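Local coordinates for OBody AM1L10 (Pyrobaculum aerophilum, PDB 4GN3), which is an engineered binding protein built on an OB-fold nucleic acid binding domain, probably selected to grip a partner protein, at residues I42-D47 and A53-L58; Y60-D65 and E100-E105. All blocks are in the same frame, centred on the assembly; numbering follows the deposited sequence. Where two conformers were deposited one is given.

From the N terminus, strand 24-36 leads into strand 40-46, which turns back through a short loop into strand 54-59; interaction 1 closes this hairpin. Interaction 2 opens only afterwards, in the loop 60-65 that leaves strand 54-59, and closes a much longer excursion: helix 65-73, strand 79-88 and a loop whose residues 93-97 are not modelled intervene before strand 99-103. The two contacts therefore run in series, neither nesting nor crossing. They meet where strand 99-103 lies parallel to strand 54-59: Ser55 and Tyr57 exchange backbone hydrogen bonds with Ile101, and the Tyr57 hydroxyl is hydrogen-bonded to Lys62. Interaction 1 pairs two strands of the curled sheet; interaction 2 fastens the helix-bound loop to its strand 99-103.

Interaction 1 of 2, residues I42-D47 and A53-L58; sequences IVKVSD and AVSVYL
Val43 and Val56 form a hydrogen-bonded antiparallel pair, their side chains side by side on one face, Val43 N reaching Val56 O at 3.0 Å and Val56 N returning to Val43 O at 2.8 Å. The first donor lies in the plane of its carbonyl; the second is tilted 21° from it. Val45 and Val54 repeat the two-way exchange, with a more bent bond (143° at the hydrogen) from Val54 N to Val45 O. Between these pairs, Lys44 CA comes to 3.2 Å from Val54 O in a CA-H...O contact. Val43 CG1 sits between its own backbone N and carbonyl carbon (chi1 45°), a setting that lays it alongside Val56, 3.8 Å from Val56 CB. This is the hairpin of strands 40-46 and 54-59 in the OB-fold sheet. Its valine face is buried: Ile101 and Pro103 cover Val56, while Phe71 of helix 65-73 packs on Val43. The other face carries Ile42, Lys44, Ser55 and Tyr57. Here Lys44 CE passes 3.7 Å from Ser55 OG, and the extended side chain carries NZ on to a hydrogen bond with the backbone of another protein chain. Near the turn, Ala53 CB touches Ser46 OG at 3.5 Å, a hydroxyl held by Ala52 O.

Interaction 2 of 2, residues Y60-D65 and E100-E105; sequences YGKTPD and EIFPSE
Lys62 meets the Phe102 ring through its charge and its methylene groups. The cation-pi contact is off-centre: Lys62 NZ stands 4.4 Å from the ring centroid of Phe102, 31° from the ring normal. The lysine side chain crosses the phenylalanine at about a right angle, and the bend at its third torsion (chi3 55°) helps bring Lys62 CE within 3.7 Å of Phe102 CZ. NZ is also anchored by a salt bridge to Glu59 and a hydrogen bond to Tyr57, whose ring meets that of Phe102. In van der Waals contact, Lys62 O approaches the ring edge near its plane, 3.7 Å from CZ of Phe102, while Thr63 OG1 comes obliquely to 3.5 Å from Phe102 CE1. No direct hydrogen bond joins loop to strand; a water instead donates one to Pro103 O at 2.7 Å and bonds to Thr63 OG1 at 3.0 Å. The water lies over the Phe102 face opposite Lys62 NZ, offset toward the rim. Thr63 OG1 is further tied to Glu59 N. The loop into helix 65-73 is thus fastened to OB-fold strand 99-103 by one water and one aromatic ring, whose pi cloud, with Glu59 and the Tyr57 hydroxyl, probably stabilises the lysine charge.

Interaction 1 of 2, residues I42-D47 and A53-L58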
# COMPACT_ATOMS: atom_id res chain seq x y z
N ILE B 42 -3.14 5.22 -1.87
CA ILE B 42 -2.14 6.29 -1.79
C ILE B 42 -2.33 7.28 -2.94
O ILE B 42 -2.43 6.89 -4.11
CB ILE B 42 -0.71 5.72 -1.80
CG1 ILE B 42 -0.49 4.83 -0.57
CG2 ILE B 42 0.33 6.86 -1.87
CD1 ILE B 42 0.67 3.85 -0.67
N VAL B 43 -2.38 8.56 -2.59
CA VAL B 43 -2.31 9.62 -3.59
C VAL B 43 -1.01 10.40 -3.38
O VAL B 43 -0.69 10.79 -2.26
CB VAL B 43 -3.57 10.54 -3.60
CG1 VAL B 43 -4.00 10.94 -2.20
CG2 VAL B 43 -3.37 11.77 -4.48
N LYS B 44 -0.25 10.58 -4.45
CA LYS B 44 0.96 11.40 -4.37
C LYS B 44 0.68 12.78 -4.96
O LYS B 44 0.08 12.89 -6.03
CB LYS B 44 2.12 10.73 -5.09
CG LYS B 44 2.69 9.52 -4.35
CD LYS B 44 3.86 8.90 -5.10
CE LYS B 44 4.26 7.56 -4.47
NZ LYS B 44 5.47 6.99 -5.12
N VAL B 45 1.10 13.82 -4.24
CA VAL B 45 0.89 15.21 -4.65
C VAL B 45 2.24 15.88 -4.96
O VAL B 45 3.19 15.75 -4.20
CB VAL B 45 0.15 16.02 -3.55
CG1 VAL B 45 -0.09 17.46 -4.00
CG2 VAL B 45 -1.17 15.35 -3.18
N SER B 46 2.30 16.59 -6.09
CA SER B 46 3.48 17.39 -6.45
C SER B 46 3.08 18.85 -6.63
O SER B 46 1.92 19.15 -6.91
CB SER B 46 4.10 16.86 -7.75
OG SER B 46 4.58 15.53 -7.58
N ASP B 47 4.04 19.75 -6.45
CA ASP B 47 3.80 21.17 -6.70
C ASP B 47 4.93 21.82 -7.50
O ASP B 47 4.96 23.03 -7.67
CB ASP B 47 3.48 21.94 -5.40
CG ASP B 47 4.52 21.75 -4.31
OD1 ASP B 47 5.65 21.27 -4.60
OD2 ASP B 47 4.22 22.11 -3.15
N ALA B 53 7.06 14.14 -4.65
CA ALA B 53 5.71 13.64 -4.80
C ALA B 53 5.32 13.06 -3.44
O ALA B 53 5.60 11.89 -3.17
CB ALA B 53 5.63 12.59 -5.90
N VAL B 54 4.71 13.88 -2.59
CA VAL B 54 4.45 13.48 -1.20
C VAL B 54 3.28 12.49 -1.12
O VAL B 54 2.23 12.69 -1.75
CB VAL B 54 4.27 14.69 -0.24
CG1 VAL B 54 3.05 15.51 -0.62
CG2 VAL B 54 4.19 14.23 1.21
N SER B 55 3.50 11.41 -0.37
CA SER B 55 2.52 10.35 -0.22
C SER B 55 1.47 10.69 0.83
O SER B 55 1.80 10.98 1.98
CB SER B 55 3.20 9.04 0.17
OG SER B 55 4.04 8.56 -0.87
N VAL B 56 0.22 10.62 0.40
CA VAL B 56 -0.93 10.78 1.29
C VAL B 56 -1.60 9.41 1.35
O VAL B 56 -2.08 8.90 0.34
CB VAL B 56 -1.90 11.86 0.77
CG1 VAL B 56 -3.11 11.99 1.69
CG2 VAL B 56 -1.19 13.20 0.64
N TYR B 57 -1.64 8.80 2.53
CA TYR B 57 -2.20 7.47 2.61
C TYR B 57 -3.59 7.42 3.23
O TYR B 57 -3.91 8.17 4.16
CB TYR B 57 -1.25 6.48 3.29
CG TYR B 57 -1.26 6.53 4.80
CD1 TYR B 57 -2.05 5.66 5.54
CD2 TYR B 57 -0.46 7.44 5.48
CE1 TYR B 57 -2.05 5.69 6.92
CE2 TYR B 57 -0.44 7.48 6.87
CZ TYR B 57 -1.24 6.61 7.58
OH TYR B 57 -1.25 6.64 8.95
N LEU B 58 -4.39 6.52 2.70
CA LEU B 58 -5.72 6.25 3.24
C LEU B 58 -5.72 4.78 3.63
O LEU B 58 -5.26 3.93 2.86
CB LEU B 58 -6.82 6.54 2.21
CG LEU B 58 -7.04 8.02 1.84
CD1 LEU B 58 -5.91 8.55 0.95
CD2 LEU B 58 -8.37 8.18 1.13

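Interaction 2 of 2, residues Y60-D65 and E100-E105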
# COMPACT_ATOMS: atom_id res chain seq x y z
N TYR B 60 -8.14 1.74 5.53
CA TYR B 60 -9.47 1.37 6.00
C TYR B 60 -9.51 1.25 7.52
O TYR B 60 -8.61 0.68 8.12
CB TYR B 60 -10.00 0.08 5.37
CG TYR B 60 -11.41 -0.23 5.84
CD1 TYR B 60 -11.64 -1.11 6.90
CD2 TYR B 60 -12.51 0.41 5.26
CE1 TYR B 60 -12.92 -1.36 7.36
CE2 TYR B 60 -13.80 0.16 5.71
CZ TYR B 60 -14.00 -0.72 6.75
OH TYR B 60 -15.27 -0.96 7.19
N GLY B 61 -10.57 1.79 8.12
CA GLY B 61 -10.78 1.71 9.56
C GLY B 61 -10.07 2.80 10.34
O GLY B 61 -10.30 2.95 11.53
N LYS B 62 -9.21 3.55 9.66
CA LYS B 62 -8.48 4.64 10.31
C LYS B 62 -8.78 5.97 9.64
O LYS B 62 -9.07 6.96 10.31
CB LYS B 62 -6.98 4.37 10.27
CG LYS B 62 -6.46 3.58 11.45
CD LYS B 62 -4.94 3.53 11.43
CE LYS B 62 -4.33 4.93 11.37
NZ LYS B 62 -3.05 4.94 10.60
N THR B 63 -8.70 5.97 8.32
CA THR B 63 -9.08 7.11 7.49
C THR B 63 -10.60 7.22 7.47
O THR B 63 -11.29 6.20 7.27
CB THR B 63 -8.53 6.93 6.06
OG1 THR B 63 -7.10 6.95 6.10
CG2 THR B 63 -9.03 8.02 5.12
N PRO B 64 -11.15 8.43 7.70
CA PRO B 64 -12.60 8.63 7.62
C PRO B 64 -13.16 8.17 6.29
O PRO B 64 -12.56 8.42 5.24
CB PRO B 64 -12.76 10.15 7.76
CG PRO B 64 -11.55 10.58 8.52
CD PRO B 64 -10.44 9.65 8.13
N ASP B 65 -14.30 7.50 6.33
CA ASP B 65 -14.87 6.88 5.14
C ASP B 65 -15.22 7.88 4.04
O ASP B 65 -15.17 7.53 2.87
CB ASP B 65 -16.04 5.96 5.50
CG ASP B 65 -15.57 4.60 6.00
OD1 ASP B 65 -14.78 3.93 5.29
OD2 ASP B 65 -15.98 4.20 7.11
N GLU B 100 5.17 10.63 5.07
CA GLU B 100 3.84 10.59 4.46
C GLU B 100 2.86 11.48 5.22
O GLU B 100 3.19 12.01 6.30
CB GLU B 100 3.32 9.15 4.41
CG GLU B 100 3.10 8.54 5.79
CD GLU B 100 2.99 7.02 5.77
OE1 GLU B 100 3.01 6.42 6.85
OE2 GLU B 100 2.86 6.43 4.70
N ILE B 101 1.66 11.64 4.66
CA ILE B 101 0.61 12.45 5.27
C ILE B 101 -0.65 11.61 5.51
O ILE B 101 -1.14 10.91 4.61
CB ILE B 101 0.27 13.71 4.43
CG1 ILE B 101 1.49 14.65 4.35
CG2 ILE B 101 -0.93 14.45 5.03
CD1 ILE B 101 1.36 15.80 3.36
N PHE B 102 -1.16 11.69 6.73
CA PHE B 102 -2.41 11.06 7.11
C PHE B 102 -3.48 12.15 7.02
O PHE B 102 -3.48 13.06 7.85
CB PHE B 102 -2.29 10.51 8.54
CG PHE B 102 -3.46 9.67 8.99
CD1 PHE B 102 -3.83 8.52 8.28
CD2 PHE B 102 -4.17 10.01 10.13
CE1 PHE B 102 -4.90 7.74 8.70
CE2 PHE B 102 -5.25 9.23 10.56
CZ PHE B 102 -5.61 8.10 9.84
N PRO B 103 -4.36 12.08 6.01
CA PRO B 103 -5.24 13.21 5.71
C PRO B 103 -6.48 13.33 6.60
O PRO B 103 -7.06 12.32 7.01
CB PRO B 103 -5.68 12.93 4.27
CG PRO B 103 -5.71 11.44 4.18
CD PRO B 103 -4.61 10.94 5.10
N SER B 104 -6.88 14.56 6.88
CA SER B 104 -8.21 14.82 7.44
C SER B 104 -9.12 15.48 6.40
O SER B 104 -10.34 15.35 6.47
CB SER B 104 -8.11 15.70 8.68
OG SER B 104 -7.47 16.94 8.37
N GLU B 105 -8.52 16.18 5.44
CA GLU B 105 -9.29 16.84 4.38
C GLU B 105 -8.66 16.60 3.01
O GLU B 105 -7.44 16.73 2.85
CB GLU B 105 -9.38 18.35 4.65
CG GLU B 105 -10.14 18.75 5.90
CD GLU B 105 -10.06 20.25 6.18
OE1 GLU B 105 -10.23 20.64 7.35
OE2 GLU B 105 -9.80 21.04 5.24
O HOH W 1 -6.84 9.67 7.28